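PDB 3BJQ: phage-related protein from Bordetella bronchiseptica RB50, which is of uncertain function but is probably a phage coat component related to the major capsid protein E family. Local coordinates for residues K142-G147 against I308-L313. Sequence-based numbering, arbitrary orientation.
Sequences KVKLVG and IEDAGL
Two carboxylates, from Glu309 and Asp310, border the extended chain of Lys144 on adjacent sides, a short example of how a parallel strand pair at the edge of a mixed sheet is dressed differently on its two faces. Lys144 CG and CD stand over one face of the Glu309 carboxylate, CD 3.7 Å from OE2, while Lys144 CE lies 3.5 Å from Asp310 OD2, tilted some 30° from that carboxylate's plane. The ammonium group stays beyond contact, with Lys144 NZ 4.7 Å from Asp310 OD2, so any attraction is probably diffuse. Each carboxylate instead receives a water: one bridges Glu309 OE2 to Val143 O, weakly at the latter, and another joins Asp310 OD2 to Leu145 O.

Between the faces, Val143 O accepts from Glu309 N at 2.8 Å, and Leu145 N donates almost straight (174°) to Glu309 O. The other face is apolar. With CG2 anti to the backbone N, Ile308 brings this methyl against both Val143 CG1 and Leu145 CD1, 3.6 Å from the latter; Leu145 CD1 also reaches Ala311 CB, on the second residue of the type I turn Asp310-Leu313.

Strand 142-144 is an outermost strand, within this chain, of the mixed six-stranded sheet, parallel to strand 305-309, whose other neighbour, antiparallel strand 245-248, packs Val245 against Ile308 and Ala311.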
ATOM      1  N   LYS E 142      46.952  26.616  22.874  1.00 37.81           N
ATOM      2  CA  LYS E 142      47.766  25.411  22.888  1.00 36.13           C
ATOM      3  C   LYS E 142      48.759  25.419  24.034  1.00 38.39           C
ATOM      4  O   LYS E 142      49.118  26.494  24.547  1.00 37.25           O
ATOM      5  CB  LYS E 142      48.499  25.249  21.564  1.00 35.26           C
ATOM      6  CG  LYS E 142      49.361  26.438  21.205  1.00 38.18           C
ATOM      7  CD  LYS E 142      50.224  26.168  19.953  1.00 38.61           C
ATOM      8  CE  LYS E 142      50.927  27.441  19.533  1.00 39.09           C
ATOM      9  NZ  LYS E 142      51.475  27.380  18.164  1.00 36.80           N
ATOM     10  N   VAL E 143      49.176  24.211  24.435  1.00 37.86           N
ATOM     11  CA  VAL E 143      50.247  24.018  25.401  1.00 39.53           C
ATOM     12  C   VAL E 143      51.032  22.786  24.971  1.00 40.33           C
ATOM     13  O   VAL E 143      50.537  21.954  24.211  1.00 39.35           O
ATOM     14  CB  VAL E 143      49.693  23.863  26.845  1.00 39.67           C
ATOM     15  CG1 VAL E 143      49.130  22.476  27.070  1.00 38.19           C
ATOM     16  CG2 VAL E 143      50.762  24.167  27.862  1.00 46.97           C
ATOM     17  N   LYS E 144      52.281  22.712  25.403  1.00 40.55           N
ATOM     18  CA  LYS E 144      53.136  21.578  25.134  1.00 41.62           C
ATOM     19  C   LYS E 144      53.689  21.133  26.469  1.00 42.12           C
ATOM     20  O   LYS E 144      54.458  21.849  27.089  1.00 41.48           O
ATOM     21  CB  LYS E 144      54.272  21.981  24.211  1.00 43.25           C
ATOM     22  CG  LYS E 144      55.018  20.819  23.637  1.00 45.30           C
ATOM     23  CD  LYS E 144      55.961  21.288  22.567  1.00 51.37           C
ATOM     24  CE  LYS E 144      56.716  20.125  21.980  1.00 57.46           C
ATOM     25  NZ  LYS E 144      57.649  20.586  20.928  1.00 62.23           N
ATOM     26  N   LEU E 145      53.270  19.950  26.913  1.00 41.38           N
ATOM     27  CA  LEU E 145      53.609  19.472  28.234  1.00 39.87           C
ATOM     28  C   LEU E 145      54.984  18.856  28.184  1.00 40.97           C
ATOM     29  O   LEU E 145      55.247  18.034  27.333  1.00 39.54           O
ATOM     30  CB  LEU E 145      52.546  18.484  28.716  1.00 38.31           C
ATOM     31  CG  LEU E 145      51.119  19.055  28.791  1.00 34.64           C
ATOM     32  CD1 LEU E 145      50.182  18.013  29.369  1.00 30.87           C
ATOM     33  CD2 LEU E 145      51.064  20.364  29.594  1.00 33.17           C
ATOM     34  N   VAL E 146      55.848  19.287  29.103  1.00 43.28           N
ATOM     35  CA  VAL E 146      57.240  18.857  29.185  1.00 44.31           C
ATOM     36  C   VAL E 146      57.510  18.238  30.557  1.00 44.48           C
ATOM     37  O   VAL E 146      56.966  18.688  31.579  1.00 43.65           O
ATOM     38  CB  VAL E 146      58.184  20.068  29.004  1.00 46.49           C
ATOM     39  CG1 VAL E 146      59.634  19.671  29.236  1.00 46.86           C
ATOM     40  CG2 VAL E 146      58.006  20.690  27.632  1.00 43.26           C
ATOM     41  N   GLY E 147      58.314  17.179  30.573  1.00 45.23           N
ATOM     42  CA  GLY E 147      58.750  16.569  31.818  1.00 46.33           C
ATOM     43  C   GLY E 147      57.612  16.158  32.717  1.00 45.98           C
ATOM     44  O   GLY E 147      56.694  15.482  32.276  1.00 45.47           O
ATOM     45  N   ILE E 308      46.659  20.292  23.460  1.00 34.09           N
ATOM     46  CA  ILE E 308      47.565  19.967  24.567  1.00 33.60           C
ATOM     47  C   ILE E 308      48.527  18.908  24.036  1.00 34.75           C
ATOM     48  O   ILE E 308      48.222  17.724  24.069  1.00 33.83           O
ATOM     49  CB  ILE E 308      46.800  19.387  25.781  1.00 33.34           C
ATOM     50  CG1 ILE E 308      45.786  20.388  26.321  1.00 33.46           C
ATOM     51  CG2 ILE E 308      47.766  18.981  26.910  1.00 35.08           C
ATOM     52  CD1 ILE E 308      44.880  19.802  27.401  1.00 31.52           C
ATOM     53  N   GLU E 309      49.698  19.334  23.562  1.00 34.82           N
ATOM     54  CA  GLU E 309      50.662  18.396  22.993  1.00 36.50           C
ATOM     55  C   GLU E 309      51.415  17.587  24.056  1.00 37.16           C
ATOM     56  O   GLU E 309      51.756  18.102  25.120  1.00 36.97           O
ATOM     57  CB  GLU E 309      51.735  19.118  22.185  1.00 35.52           C
ATOM     58  CG  GLU E 309      51.311  19.920  21.006  1.00 39.16           C
ATOM     59  CD  GLU E 309      52.534  20.433  20.242  1.00 41.76           C
ATOM     60  OE1 GLU E 309      53.120  19.634  19.474  1.00 44.81           O
ATOM     61  OE2 GLU E 309      52.908  21.619  20.430  1.00 43.07           O
ATOM     62  N   ASP E 310      51.687  16.325  23.724  1.00 37.68           N
ATOM     63  CA  ASP E 310      52.567  15.436  24.494  1.00 37.91           C
ATOM     64  C   ASP E 310      52.094  14.973  25.873  1.00 37.40           C
ATOM     65  O   ASP E 310      52.891  14.454  26.661  1.00 36.59           O
ATOM     66  CB  ASP E 310      53.978  16.026  24.537  1.00 40.65           C
ATOM     67  CG  ASP E 310      54.570  16.182  23.138  1.00 42.02           C
ATOM     68  OD1 ASP E 310      54.058  15.501  22.220  1.00 34.86           O
ATOM     69  OD2 ASP E 310      55.515  16.982  22.969  1.00 41.04           O
ATOM     70  N   ALA E 311      50.800  15.109  26.144  1.00 37.07           N
ATOM     71  CA  ALA E 311      50.243  14.658  27.413  1.00 36.21           C
ATOM     72  C   ALA E 311      50.633  13.204  27.715  1.00 36.88           C
ATOM     73  O   ALA E 311      51.014  12.869  28.829  1.00 37.89           O
ATOM     74  CB  ALA E 311      48.735  14.813  27.407  1.00 34.78           C
ATOM     75  N   GLY E 312      50.590  12.353  26.703  1.00 36.97           N
ATOM     76  CA  GLY E 312      50.813  10.932  26.900  1.00 37.42           C
ATOM     77  C   GLY E 312      52.222  10.412  26.760  1.00 38.08           C
ATOM     78  O   GLY E 312      52.419   9.205  26.800  1.00 38.89           O
ATOM     79  N   LEU E 313      53.197  11.299  26.579  1.00 40.15           N
ATOM     80  CA  LEU E 313      54.602  10.890  26.470  1.00 41.69           C
ATOM     81  C   LEU E 313      55.207  10.661  27.869  1.00 43.46           C
ATOM     82  O   LEU E 313      54.800  11.308  28.841  1.00 43.38           O
ATOM     83  CB  LEU E 313      55.438  11.943  25.725  1.00 41.42           C
ATOM     84  CG  LEU E 313      55.358  12.088  24.202  1.00 42.94           C
ATOM     85  CD1 LEU E 313      56.254  13.225  23.746  1.00 38.47           C
ATOM     86  CD2 LEU E 313      55.715  10.776  23.462  1.00 43.22           C
TER
HETATM   87  O   HOH W   1      51.325  23.247  21.802  1.00 44.04           O
HETATM   88  O   HOH W   2      56.922  18.153  25.193  1.00 42.77           O